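Local structure of EGF family domain-containing protein (Toxoplasma gondii, 4Z81) at residues Ile29-Gly34 against Arg46-Lys51; Thr296-Ser301 against Cys317-Lys322; Asn352-Val357 against Ile438-Thr443; Leu385-Ser390 against Ser397-Gly402; Pro467-Val472 against Cys482-Gly487. The protein probably acts, as an apical membrane antigen 1 relative carrying an EGF-like domain, in attachment of the parasite to host cells. All blocks are in the same frame, centred on the assembly; numbering follows the deposited sequence.

Contact 1: Ile29-Gly34 against Arg46-Lys51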
# COMPACT_ATOMS: atom_id res chain seq x y z
N ILE A 29 3.21 -13.25 -7.75
CA ILE A 29 3.93 -14.20 -6.91
C ILE A 29 5.35 -14.31 -7.44
O ILE A 29 5.59 -14.19 -8.64
CB ILE A 29 3.25 -15.59 -6.89
CG1 ILE A 29 3.16 -16.17 -8.31
CG2 ILE A 29 1.86 -15.48 -6.27
CD1 ILE A 29 2.75 -17.63 -8.35
N TRP A 30 6.30 -14.53 -6.53
CA TRP A 30 7.68 -14.71 -6.94
C TRP A 30 7.83 -16.09 -7.56
O TRP A 30 7.31 -17.09 -7.05
CB TRP A 30 8.61 -14.53 -5.74
CG TRP A 30 8.35 -13.22 -5.06
CD1 TRP A 30 7.83 -13.03 -3.81
CD2 TRP A 30 8.57 -11.91 -5.60
NE1 TRP A 30 7.72 -11.69 -3.54
CE2 TRP A 30 8.18 -10.98 -4.62
CE3 TRP A 30 9.08 -11.44 -6.82
CZ2 TRP A 30 8.27 -9.61 -4.82
CZ3 TRP A 30 9.17 -10.07 -7.01
CH2 TRP A 30 8.77 -9.17 -6.02
N ASP A 31 8.52 -16.14 -8.69
CA ASP A 31 8.57 -17.34 -9.52
C ASP A 31 9.71 -17.23 -10.53
O ASP A 31 9.65 -16.43 -11.47
CB ASP A 31 7.23 -17.55 -10.23
CG ASP A 31 7.20 -18.80 -11.09
OD1 ASP A 31 8.10 -19.66 -10.95
OD2 ASP A 31 6.27 -18.92 -11.91
N LYS A 32 10.76 -18.02 -10.33
CA LYS A 32 11.93 -17.98 -11.20
C LYS A 32 11.63 -18.52 -12.58
O LYS A 32 12.44 -18.38 -13.50
CB LYS A 32 13.08 -18.75 -10.58
CG LYS A 32 13.86 -17.94 -9.57
CD LYS A 32 14.87 -18.78 -8.81
CE LYS A 32 15.93 -17.91 -8.13
NZ LYS A 32 15.36 -16.65 -7.57
N ASP A 33 10.46 -19.14 -12.72
CA ASP A 33 9.95 -19.54 -14.02
C ASP A 33 8.94 -18.52 -14.56
O ASP A 33 8.21 -18.81 -15.51
CB ASP A 33 9.29 -20.92 -13.96
CG ASP A 33 10.28 -22.05 -13.67
OD1 ASP A 33 11.49 -21.88 -13.94
OD2 ASP A 33 9.84 -23.11 -13.17
N GLY A 34 8.90 -17.34 -13.95
CA GLY A 34 7.93 -16.30 -14.26
C GLY A 34 8.25 -15.65 -15.59
O GLY A 34 9.40 -15.68 -16.05
N ARG A 46 12.14 -12.10 -10.76
CA ARG A 46 11.26 -12.85 -11.65
C ARG A 46 9.93 -13.09 -10.95
O ARG A 46 9.90 -13.49 -9.79
CB ARG A 46 11.90 -14.19 -12.05
CG ARG A 46 13.35 -14.10 -12.50
CD ARG A 46 13.51 -13.33 -13.80
NE ARG A 46 13.61 -14.21 -14.97
CZ ARG A 46 12.57 -14.66 -15.68
NH1 ARG A 46 12.78 -15.44 -16.72
NH2 ARG A 46 11.33 -14.32 -15.35
N TRP A 47 8.83 -12.85 -11.66
CA TRP A 47 7.52 -13.06 -11.07
C TRP A 47 6.44 -13.39 -12.08
O TRP A 47 6.60 -13.20 -13.29
CB TRP A 47 7.10 -11.83 -10.25
CG TRP A 47 6.68 -10.63 -11.07
CD1 TRP A 47 5.43 -10.37 -11.54
CD2 TRP A 47 7.50 -9.53 -11.47
NE1 TRP A 47 5.42 -9.17 -12.23
CE2 TRP A 47 6.68 -8.64 -12.20
CE3 TRP A 47 8.85 -9.21 -11.30
CZ2 TRP A 47 7.17 -7.45 -12.75
CZ3 TRP A 47 9.34 -8.04 -11.84
CH2 TRP A 47 8.50 -7.17 -12.56
N THR A 48 5.33 -13.90 -11.56
CA THR A 48 4.15 -14.21 -12.35
C THR A 48 3.03 -13.31 -11.89
O THR A 48 2.87 -13.05 -10.71
CB THR A 48 3.74 -15.69 -12.20
OG1 THR A 48 4.68 -16.52 -12.91
CG2 THR A 48 2.35 -15.95 -12.76
N GLU A 49 2.26 -12.82 -12.86
CA GLU A 49 1.10 -11.98 -12.59
C GLU A 49 -0.16 -12.82 -12.71
O GLU A 49 -0.56 -13.21 -13.81
CB GLU A 49 1.09 -10.80 -13.58
CG GLU A 49 -0.19 -9.99 -13.63
CD GLU A 49 -0.07 -8.79 -14.56
OE1 GLU A 49 1.03 -8.19 -14.62
OE2 GLU A 49 -1.07 -8.46 -15.24
N ARG A 50 -0.79 -13.12 -11.58
CA ARG A 50 -1.93 -14.02 -11.57
C ARG A 50 -3.20 -13.29 -11.97
O ARG A 50 -4.12 -13.88 -12.53
CB ARG A 50 -2.10 -14.66 -10.19
CG ARG A 50 -0.91 -15.50 -9.77
CD ARG A 50 -1.28 -16.47 -8.65
NE ARG A 50 -1.81 -15.79 -7.47
CZ ARG A 50 -2.18 -16.42 -6.36
NH1 ARG A 50 -2.65 -15.72 -5.33
NH2 ARG A 50 -2.08 -17.74 -6.26
N LYS A 51 -3.24 -12.00 -11.70
CA LYS A 51 -4.45 -11.22 -11.89
C LYS A 51 -4.12 -9.73 -11.85
O LYS A 51 -3.17 -9.32 -11.19
CB LYS A 51 -5.48 -11.58 -10.82
CG LYS A 51 -6.81 -10.88 -10.94
CD LYS A 51 -7.71 -11.21 -9.77
CE LYS A 51 -9.07 -10.53 -9.90
NZ LYS A 51 -8.96 -9.04 -9.90
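D31 reaches over to T48 where strand 27-30 gives way to a turn, and its carboxylate divides its work between the two segments. With CG anti to the backbone N (chi1 -179°), CB passes 3.8 Å from T48 OG1, and beyond CG the oxygens part company. OD2 accepts from T48 OG1 at 3.0 Å, met on its anti side and 18° out of the carboxylate plane. OD1 is approached from above that plane by D33 N at 3.0 Å, an Asx turn set inside the type I turn D31-G34.

Behind this lies an antiparallel ladder: I29 N bonds T48 O at 3.0 Å and T48 N returns to I29 O at 2.9 Å. Just beyond the ladder, D31 N reaches R46 O at 3.2 Å. On the face they share, I29 and T48 lie side by side, and I29 CG2 sits over one face of the R50 guanidinium, 3.9 Å from R50 NE, which is salt-bridged to D27. W30 points away from the facing segment, its ring edge turned to R46 O, and stacks on H335.

One carboxylate thus joins turn and neighbouring strand; two donors on it would be expected to favour its ionised form.

Contact 2: Thr296-Ser301 against Cys317-Lys322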
# COMPACT_ATOMS: atom_id res chain seq x y z
N THR A 296 -5.88 -9.22 7.02
CA THR A 296 -7.13 -8.48 7.00
C THR A 296 -6.88 -6.97 6.94
O THR A 296 -5.94 -6.46 7.55
CB THR A 296 -7.98 -8.80 8.25
OG1 THR A 296 -8.23 -10.21 8.31
CG2 THR A 296 -9.32 -8.07 8.20
N GLN A 297 -7.73 -6.27 6.20
CA GLN A 297 -7.61 -4.83 6.05
C GLN A 297 -8.90 -4.12 6.44
O GLN A 297 -8.88 -2.95 6.82
CB GLN A 297 -7.23 -4.48 4.60
CG GLN A 297 -5.82 -4.91 4.24
CD GLN A 297 -5.70 -5.32 2.79
OE1 GLN A 297 -5.86 -4.50 1.88
NE2 GLN A 297 -5.44 -6.60 2.56
N ASP A 298 -10.01 -4.83 6.34
CA ASP A 298 -11.30 -4.29 6.73
C ASP A 298 -12.14 -5.36 7.42
O ASP A 298 -12.24 -6.49 6.94
CB ASP A 298 -12.05 -3.74 5.52
CG ASP A 298 -13.28 -2.94 5.90
OD1 ASP A 298 -14.34 -3.55 6.16
OD2 ASP A 298 -13.19 -1.69 5.92
N PHE A 299 -12.73 -5.00 8.56
CA PHE A 299 -13.68 -5.88 9.24
C PHE A 299 -14.72 -5.02 9.94
O PHE A 299 -14.38 -4.20 10.80
CB PHE A 299 -12.96 -6.80 10.24
CG PHE A 299 -13.79 -7.97 10.71
CD1 PHE A 299 -14.48 -8.76 9.81
CD2 PHE A 299 -13.85 -8.29 12.06
CE1 PHE A 299 -15.24 -9.84 10.25
CE2 PHE A 299 -14.60 -9.37 12.50
CZ PHE A 299 -15.30 -10.14 11.59
N ARG A 300 -15.98 -5.21 9.56
CA ARG A 300 -17.07 -4.37 10.05
C ARG A 300 -18.36 -5.16 10.22
O ARG A 300 -19.45 -4.59 10.21
CB ARG A 300 -17.30 -3.20 9.08
CG ARG A 300 -17.77 -3.63 7.70
CD ARG A 300 -18.04 -2.43 6.79
NE ARG A 300 -16.81 -1.73 6.41
CZ ARG A 300 -16.77 -0.64 5.66
NH1 ARG A 300 -17.89 -0.11 5.19
NH2 ARG A 300 -15.61 -0.07 5.36
N SER A 301 -18.25 -6.48 10.37
CA SER A 301 -19.42 -7.32 10.55
C SER A 301 -19.98 -7.17 11.96
O SER A 301 -19.35 -6.56 12.82
CB SER A 301 -19.09 -8.79 10.28
OG SER A 301 -18.39 -9.37 11.36
N CYS A 317 -12.89 -4.69 15.00
CA CYS A 317 -13.35 -3.85 13.90
C CYS A 317 -12.20 -2.99 13.40
O CYS A 317 -11.57 -2.27 14.18
CB CYS A 317 -14.52 -2.96 14.34
SG CYS A 317 -15.90 -3.84 15.09
N VAL A 318 -11.91 -3.07 12.11
CA VAL A 318 -10.87 -2.24 11.51
C VAL A 318 -11.28 -1.77 10.12
O VAL A 318 -12.03 -2.45 9.42
CB VAL A 318 -9.52 -3.00 11.40
CG1 VAL A 318 -8.97 -3.32 12.78
CG2 VAL A 318 -9.67 -4.28 10.58
N ARG A 319 -10.78 -0.60 9.75
CA ARG A 319 -11.00 -0.05 8.42
C ARG A 319 -9.71 0.60 7.92
O ARG A 319 -8.98 1.21 8.71
CB ARG A 319 -12.13 0.98 8.43
CG ARG A 319 -13.52 0.38 8.71
CD ARG A 319 -14.45 1.41 9.34
NE ARG A 319 -15.56 1.78 8.46
CZ ARG A 319 -16.78 1.23 8.49
NH1 ARG A 319 -17.70 1.65 7.64
NH2 ARG A 319 -17.07 0.27 9.36
N PRO A 320 -9.42 0.47 6.62
CA PRO A 320 -8.29 1.23 6.08
C PRO A 320 -8.61 2.72 6.06
O PRO A 320 -9.72 3.08 5.68
CB PRO A 320 -8.12 0.69 4.66
CG PRO A 320 -8.97 -0.54 4.59
CD PRO A 320 -10.06 -0.35 5.58
N MET A 321 -7.66 3.56 6.47
CA MET A 321 -7.88 5.00 6.50
C MET A 321 -6.67 5.78 6.01
O MET A 321 -5.53 5.31 6.09
CB MET A 321 -8.24 5.46 7.92
CG MET A 321 -9.63 5.07 8.38
SD MET A 321 -10.03 5.74 10.00
CE MET A 321 -10.04 7.50 9.66
N LYS A 322 -6.93 6.97 5.49
CA LYS A 322 -5.88 7.89 5.08
C LYS A 322 -6.16 9.27 5.65
O LYS A 322 -7.28 9.75 5.58
CB LYS A 322 -5.77 7.96 3.55
CG LYS A 322 -5.32 6.68 2.88
CD LYS A 322 -4.95 6.91 1.41
CE LYS A 322 -4.42 5.65 0.77
NZ LYS A 322 -3.98 5.87 -0.64
O HOH W 1 -15.18 -1.37 10.96
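F299 and V318 form a single antiparallel hydrogen-bonded bridge. F299 N gives a nearly straight bond (171°) to V318 O at 2.8 Å, and V318 N meets F299 O on a lone pair at 3.0 Å. CA-H...O contacts flank it, D298 CA lying 3.3 Å from V318 O. The bridge lies on the edge of strand 318-321 away from strand 101-104; both segments belong to the apical membrane antigen 1 family region.

Apolar contact is modest, F299 CB approaching V318 CG2. Separately, P320 CD packs against D298 OD2 at 3.4 Å, the two side chains crossing at about a right angle.

The charged contacts are more distinctive. R300 grips D298 side-on, NE to OD1 at 3.1 Å on its syn lone pair and NH2 to OD2 at 3.0 Å close to the guanidinium plane. This leaves a flat face of R300 for R319: the guanidinium groups stack with planes 17° apart and centres separated by 3.4 Å, though the chains cross at about a right angle.

Water adds a further link, donating to F299 O and accepting from R319 NH2 at 3.0 Å, in the plane of that guanidinium.

Stacking two cations this closely is costly on charge alone; the buried D298 carboxylate, gripped by R300 and beside the R319 chain, probably offsets part of the repulsion and should itself stay ionised.

Contact 3: Asn352-Val357 against Ile438-Thr443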
# COMPACT_ATOMS: atom_id res chain seq x y z
N ASN A 352 -1.28 21.58 -9.08
CA ASN A 352 -1.48 22.43 -10.24
C ASN A 352 -1.65 21.68 -11.56
O ASN A 352 -1.25 22.18 -12.61
CB ASN A 352 -0.32 23.41 -10.38
CG ASN A 352 -0.12 24.26 -9.13
OD1 ASN A 352 0.94 24.23 -8.51
ND2 ASN A 352 -1.15 25.00 -8.76
N VAL A 353 -2.25 20.49 -11.51
CA VAL A 353 -2.58 19.78 -12.74
C VAL A 353 -3.94 19.10 -12.65
O VAL A 353 -4.48 18.89 -11.56
CB VAL A 353 -1.52 18.72 -13.10
CG1 VAL A 353 -0.26 19.39 -13.63
CG2 VAL A 353 -1.20 17.83 -11.90
N ARG A 354 -4.49 18.78 -13.82
CA ARG A 354 -5.80 18.14 -13.96
C ARG A 354 -5.66 16.88 -14.81
O ARG A 354 -5.02 16.91 -15.86
CB ARG A 354 -6.81 19.08 -14.60
CG ARG A 354 -6.96 20.44 -13.93
CD ARG A 354 -7.46 21.48 -14.92
NE ARG A 354 -8.72 21.09 -15.55
CZ ARG A 354 -9.20 21.63 -16.67
NH1 ARG A 354 -8.53 22.59 -17.30
NH2 ARG A 354 -10.35 21.20 -17.17
N TRP A 355 -6.27 15.78 -14.36
CA TRP A 355 -6.27 14.54 -15.13
C TRP A 355 -6.97 14.73 -16.48
O TRP A 355 -8.02 15.36 -16.55
CB TRP A 355 -6.98 13.42 -14.37
CG TRP A 355 -6.35 13.01 -13.07
CD1 TRP A 355 -6.87 13.18 -11.82
CD2 TRP A 355 -5.08 12.36 -12.90
NE1 TRP A 355 -6.00 12.67 -10.88
CE2 TRP A 355 -4.90 12.16 -11.52
CE3 TRP A 355 -4.09 11.93 -13.78
CZ2 TRP A 355 -3.76 11.56 -11.00
CZ3 TRP A 355 -2.96 11.33 -13.26
CH2 TRP A 355 -2.80 11.15 -11.88
N GLY A 356 -6.39 14.16 -17.53
CA GLY A 356 -6.98 14.26 -18.85
C GLY A 356 -6.65 13.10 -19.77
O GLY A 356 -5.90 12.20 -19.40
N VAL A 357 -7.25 13.12 -20.96
CA VAL A 357 -6.91 12.18 -22.02
C VAL A 357 -6.44 12.99 -23.22
O VAL A 357 -6.73 14.19 -23.32
CB VAL A 357 -8.10 11.28 -22.42
CG1 VAL A 357 -8.49 10.37 -21.27
CG2 VAL A 357 -9.29 12.11 -22.88
N ILE A 438 -3.27 18.55 -17.53
CA ILE A 438 -3.48 19.94 -17.90
C ILE A 438 -3.11 20.84 -16.74
O ILE A 438 -3.60 20.65 -15.62
CB ILE A 438 -4.95 20.23 -18.29
CG1 ILE A 438 -5.41 19.29 -19.40
CG2 ILE A 438 -5.11 21.68 -18.72
CD1 ILE A 438 -6.92 19.24 -19.55
N HIS A 439 -2.26 21.83 -16.99
CA HIS A 439 -1.88 22.75 -15.93
C HIS A 439 -3.02 23.68 -15.53
O HIS A 439 -3.78 24.16 -16.38
CB HIS A 439 -0.69 23.61 -16.35
CG HIS A 439 -0.37 24.69 -15.37
ND1 HIS A 439 0.41 24.48 -14.26
CD2 HIS A 439 -0.76 25.99 -15.32
CE1 HIS A 439 0.51 25.60 -13.57
NE2 HIS A 439 -0.20 26.53 -14.19
N SER A 440 -3.12 23.93 -14.23
CA SER A 440 -4.05 24.92 -13.71
C SER A 440 -3.50 25.46 -12.40
O SER A 440 -2.88 24.73 -11.64
CB SER A 440 -5.44 24.31 -13.51
OG SER A 440 -6.30 25.23 -12.85
N PRO A 441 -3.72 26.76 -12.13
CA PRO A 441 -3.24 27.29 -10.85
C PRO A 441 -3.99 26.73 -9.64
O PRO A 441 -3.41 26.62 -8.56
CB PRO A 441 -3.48 28.80 -10.98
CG PRO A 441 -4.56 28.92 -12.00
CD PRO A 441 -4.32 27.81 -12.97
N THR A 442 -5.26 26.38 -9.83
CA THR A 442 -6.15 26.11 -8.70
C THR A 442 -6.51 24.64 -8.47
O THR A 442 -7.45 24.35 -7.73
CB THR A 442 -7.48 26.89 -8.88
OG1 THR A 442 -8.06 26.55 -10.14
CG2 THR A 442 -7.23 28.39 -8.84
N THR A 443 -5.76 23.72 -9.08
CA THR A 443 -6.11 22.30 -9.02
C THR A 443 -5.03 21.39 -8.44
O THR A 443 -3.85 21.74 -8.40
CB THR A 443 -6.48 21.75 -10.41
OG1 THR A 443 -5.30 21.68 -11.23
CG2 THR A 443 -7.51 22.64 -11.08
O HOH W 2 -6.39 24.61 -16.81
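I438 O is met twice from the facing strand: R354 N donates to it at 2.7 Å, tilted 19° from the carbonyl plane, and V353 CA lies 3.2 Å from I438 O in a weaker CA-H...O contact. I438 N repays R354 O at 2.9 Å, completing a hydrogen-bonded antiparallel pair, while V353 faces H439 in the adjoining non-hydrogen-bonded one. Further along, S440 N meets N352 O at 3.0 Å from well above its carbonyl plane, and N352 N bonds T443 O.

R354 lies across this end. Its CG packs on T443 CG2 at 3.6 Å and its CD on S440 CB at 3.8 Å; NH1, after a bend at chi3 (56°), donates to a water 3.0 Å away that in turn donates to H439 O, and also makes a long, weak ion pair with E468. T443 OG1 adds a weak bond to V353 O.

Both chains turn corners here, at N352 and at P441-T442, the latter leading into strand 443-447. This is an antiparallel ladder ending where one beta sheet hands over to another.

Contact 4: Leu385-Ser390 against Ser397-Gly402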
# COMPACT_ATOMS: atom_id res chain seq x y z
N LEU A 385 -11.71 9.52 -2.54
CA LEU A 385 -11.26 8.76 -3.70
C LEU A 385 -10.84 7.35 -3.28
O LEU A 385 -11.24 6.36 -3.89
CB LEU A 385 -10.09 9.47 -4.38
CG LEU A 385 -9.39 8.70 -5.51
CD1 LEU A 385 -10.38 8.32 -6.60
CD2 LEU A 385 -8.25 9.52 -6.08
N PHE A 386 -10.03 7.28 -2.23
CA PHE A 386 -9.56 6.01 -1.69
C PHE A 386 -10.73 5.10 -1.33
O PHE A 386 -10.74 3.91 -1.67
CB PHE A 386 -8.68 6.28 -0.46
CG PHE A 386 -8.14 5.04 0.19
CD1 PHE A 386 -7.47 4.08 -0.55
CD2 PHE A 386 -8.28 4.84 1.56
CE1 PHE A 386 -6.96 2.94 0.05
CE2 PHE A 386 -7.78 3.70 2.17
CZ PHE A 386 -7.12 2.75 1.41
N MET A 387 -11.73 5.66 -0.66
CA MET A 387 -12.90 4.89 -0.23
C MET A 387 -13.74 4.40 -1.40
O MET A 387 -14.45 3.40 -1.28
CB MET A 387 -13.77 5.73 0.69
CG MET A 387 -13.21 5.93 2.08
SD MET A 387 -14.06 7.25 2.98
CE MET A 387 -15.77 6.88 2.61
N LEU A 388 -13.67 5.11 -2.52
CA LEU A 388 -14.48 4.78 -3.69
C LEU A 388 -13.70 4.01 -4.75
O LEU A 388 -14.19 3.79 -5.85
CB LEU A 388 -15.07 6.05 -4.29
CG LEU A 388 -16.01 6.87 -3.40
CD1 LEU A 388 -16.52 8.09 -4.15
CD2 LEU A 388 -17.18 6.03 -2.90
N SER A 389 -12.48 3.59 -4.41
CA SER A 389 -11.59 2.98 -5.38
C SER A 389 -12.03 1.56 -5.74
O SER A 389 -12.91 1.36 -6.58
CB SER A 389 -10.15 3.00 -4.87
OG SER A 389 -10.02 2.31 -3.63
N SER A 390 -11.42 0.57 -5.10
CA SER A 390 -11.77 -0.82 -5.36
C SER A 390 -11.49 -1.67 -4.14
O SER A 390 -10.69 -1.29 -3.28
CB SER A 390 -11.01 -1.36 -6.57
OG SER A 390 -9.61 -1.26 -6.36
N SER A 397 -18.42 -4.25 -2.13
CA SER A 397 -18.78 -3.81 -3.48
C SER A 397 -19.81 -2.67 -3.45
O SER A 397 -19.94 -1.93 -4.42
CB SER A 397 -19.34 -4.98 -4.29
OG SER A 397 -20.47 -5.55 -3.66
N SER A 398 -20.52 -2.54 -2.34
CA SER A 398 -21.54 -1.52 -2.20
C SER A 398 -20.94 -0.14 -1.92
O SER A 398 -21.59 0.88 -2.13
CB SER A 398 -22.51 -1.91 -1.08
OG SER A 398 -21.81 -2.22 0.11
N GLN A 399 -19.69 -0.12 -1.46
CA GLN A 399 -19.00 1.13 -1.14
C GLN A 399 -18.17 1.66 -2.32
O GLN A 399 -18.26 2.83 -2.67
CB GLN A 399 -18.09 0.95 0.08
CG GLN A 399 -17.40 2.23 0.54
CD GLN A 399 -16.34 1.98 1.60
OE1 GLN A 399 -16.66 1.68 2.76
NE2 GLN A 399 -15.08 2.11 1.22
N VAL A 400 -17.36 0.79 -2.91
CA VAL A 400 -16.45 1.20 -3.97
C VAL A 400 -17.21 1.45 -5.28
O VAL A 400 -18.30 0.93 -5.47
CB VAL A 400 -15.35 0.15 -4.22
CG1 VAL A 400 -14.52 -0.05 -2.95
CG2 VAL A 400 -15.95 -1.17 -4.69
N ARG A 401 -16.60 2.24 -6.16
CA ARG A 401 -17.22 2.63 -7.42
C ARG A 401 -16.29 2.43 -8.61
O ARG A 401 -16.72 2.51 -9.76
CB ARG A 401 -17.66 4.10 -7.36
CG ARG A 401 -18.63 4.44 -6.23
CD ARG A 401 -20.08 4.25 -6.64
NE ARG A 401 -20.50 2.85 -6.62
CZ ARG A 401 -21.02 2.23 -5.57
NH1 ARG A 401 -21.36 0.95 -5.67
NH2 ARG A 401 -21.20 2.87 -4.42
N GLY A 402 -15.01 2.18 -8.33
CA GLY A 402 -14.02 2.00 -9.38
C GLY A 402 -13.28 3.28 -9.71
O GLY A 402 -12.69 3.40 -10.78
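Q399 NE2 donates to M387 O at 2.9 Å, on a lone pair in the carbonyl plane; M387 O lies 12° out of the Q399 amide plane, close to in plane. The side chain gets there by running extended, CG anti to the backbone N (chi1 -176°), which also sets NE2 3.9 Å from M387 CB. At the other end OE1 probably accepts from R300 NH1, so both ends of the amide have partners, which supports this flip.

The next carbonyl, L388 O, takes R401 N at 2.9 Å from above its plane, 48° out, plus a weak bond from G402 N. That same N-H also reaches S389 O weakly at 2.9 Å. M387 O ends helix 378-387 and L388 O and S389 O follow it, where carbonyls no longer find helical donors; the returning loop supplies them. F386 O is served from its own segment by S389 N and by S389 OG.

Aliphatic branches pack on the opposite backbone. V400 CG1 rests 3.6 Å from S390 C, while L388 CD2 passes 3.4 Å from Q399 O and 4.0 Å from R401 CG. R401 folds back on its own loop through bends at chi2 and chi3, NH2 donating to S398 O.

Contact 5: Pro467-Val472 against Cys482-Gly487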
# COMPACT_ATOMS: atom_id res chain seq x y z
N PRO A 467 -0.84 21.34 -23.44
CA PRO A 467 -1.80 22.45 -23.49
C PRO A 467 -3.23 21.92 -23.64
O PRO A 467 -3.42 20.91 -24.31
CB PRO A 467 -1.37 23.25 -24.72
CG PRO A 467 0.05 22.85 -24.98
CD PRO A 467 0.16 21.43 -24.51
N GLU A 468 -4.20 22.58 -23.03
CA GLU A 468 -5.58 22.12 -23.12
C GLU A 468 -6.12 22.31 -24.53
O GLU A 468 -5.81 23.29 -25.19
CB GLU A 468 -6.47 22.84 -22.11
CG GLU A 468 -7.92 22.38 -22.15
CD GLU A 468 -8.77 23.03 -21.07
OE1 GLU A 468 -8.26 23.90 -20.35
OE2 GLU A 468 -9.96 22.66 -20.96
N ASP A 469 -6.92 21.35 -24.99
CA ASP A 469 -7.64 21.49 -26.24
C ASP A 469 -8.94 22.25 -25.96
O ASP A 469 -9.95 21.65 -25.60
CB ASP A 469 -7.94 20.13 -26.86
CG ASP A 469 -8.60 20.23 -28.23
OD1 ASP A 469 -8.92 21.36 -28.66
OD2 ASP A 469 -8.81 19.18 -28.86
N LYS A 470 -8.89 23.57 -26.13
CA LYS A 470 -10.07 24.40 -25.90
C LYS A 470 -10.95 24.46 -27.15
O LYS A 470 -11.95 25.19 -27.18
CB LYS A 470 -9.65 25.81 -25.48
CG LYS A 470 -8.94 25.86 -24.13
CD LYS A 470 -8.42 27.25 -23.83
CE LYS A 470 -7.50 27.24 -22.62
NZ LYS A 470 -6.92 28.58 -22.33
N CYS A 471 -10.59 23.69 -28.17
CA CYS A 471 -11.33 23.66 -29.43
C CYS A 471 -12.16 22.39 -29.57
O CYS A 471 -12.61 22.05 -30.66
CB CYS A 471 -10.37 23.78 -30.61
SG CYS A 471 -9.59 25.40 -30.74
N VAL A 472 -12.37 21.69 -28.46
CA VAL A 472 -13.24 20.53 -28.45
C VAL A 472 -14.66 20.98 -28.78
O VAL A 472 -15.17 21.93 -28.19
CB VAL A 472 -13.21 19.80 -27.09
CG1 VAL A 472 -14.31 18.74 -27.00
CG2 VAL A 472 -11.84 19.17 -26.86
N CYS A 482 -10.04 26.90 -35.47
CA CYS A 482 -10.06 27.17 -34.04
C CYS A 482 -8.64 27.27 -33.50
O CYS A 482 -7.83 26.35 -33.66
CB CYS A 482 -10.83 26.08 -33.30
SG CYS A 482 -11.13 26.45 -31.56
N ASP A 483 -8.34 28.40 -32.87
CA ASP A 483 -7.07 28.59 -32.19
C ASP A 483 -7.14 27.91 -30.83
O ASP A 483 -7.96 28.26 -29.98
CB ASP A 483 -6.76 30.08 -32.05
CG ASP A 483 -5.37 30.35 -31.47
OD1 ASP A 483 -4.87 29.54 -30.67
OD2 ASP A 483 -4.79 31.40 -31.82
N VAL A 484 -6.27 26.93 -30.63
CA VAL A 484 -6.34 26.06 -29.46
C VAL A 484 -5.88 26.80 -28.20
O VAL A 484 -6.14 26.36 -27.08
CB VAL A 484 -5.49 24.79 -29.66
CG1 VAL A 484 -5.86 23.73 -28.64
CG2 VAL A 484 -5.70 24.22 -31.07
N ALA A 485 -5.21 27.94 -28.38
CA ALA A 485 -4.70 28.73 -27.26
C ALA A 485 -5.81 29.54 -26.59
O ALA A 485 -5.70 29.91 -25.42
CB ALA A 485 -3.59 29.66 -27.73
N THR A 486 -6.87 29.80 -27.35
CA THR A 486 -7.97 30.67 -26.91
C THR A 486 -9.32 29.96 -26.97
O THR A 486 -10.24 30.30 -26.23
CB THR A 486 -8.04 31.94 -27.78
OG1 THR A 486 -9.30 32.59 -27.58
CG2 THR A 486 -7.91 31.58 -29.24
N GLY A 487 -9.43 28.98 -27.87
CA GLY A 487 -10.66 28.23 -28.03
C GLY A 487 -11.68 28.95 -28.90
O GLY A 487 -12.85 28.58 -28.93
O HOH W 3 -4.74 25.46 -25.13
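C471 and C482 point toward each other and close a disulfide, SG to SG 2.0 Å. C482 SG stands anti to its backbone N (chi1 -171°). The torsion about the sulfur-sulfur bond, -86°, is near the relaxed value and gives a left-handed bridge.

V484 leans on this disulfide with one branch and on the incoming chain with the other. CG2 lies 4.1 Å from C471 SG; CG1 reaches 3.5 Å from E468 O and 3.7 Å from D469 CA, the V484 side chain crossing that of D469 obliquely. Bridge and pattern are those of an EGF-like domain, in which the first cysteine pairs with the third; C471 and C482 match these places, with C476 between them.

K470 lies along the turn that follows strand 480-483, extended beyond CG. Its CB is 3.7 Å from G487 CA, and its tip runs on beside A485, NZ 3.6 Å from A485 O. Each aspartate makes an Asx turn in its own segment: D469 OD1 accepts from C471 N, and D483 OD1 from A485 N at 2.8 Å. D469 also uses OD2, which bonds S359 OG and makes a salt bridge with K360.

Two pairs of contacts touch. Contact 2 and contact 4, centres about 14 Å apart, meet where R300 NH1 lies 3.3 Å from Q399 OE1, a probable hydrogen bond, and where P320 and K322 pack on F386. Contact 3 and contact 5, about 15 Å between centres, meet through R354 and the segment 467-472, with NH1 of R354 3.3 Å from OE1 of E468 in a long, weak ion pair and I438 against E468. Contact 4 forms within the chain that runs between the strands of contact 3, nearest atoms about 6 Å apart. Contact 1 touches none of the others, and its centre is about 46 Å from that of contact 5.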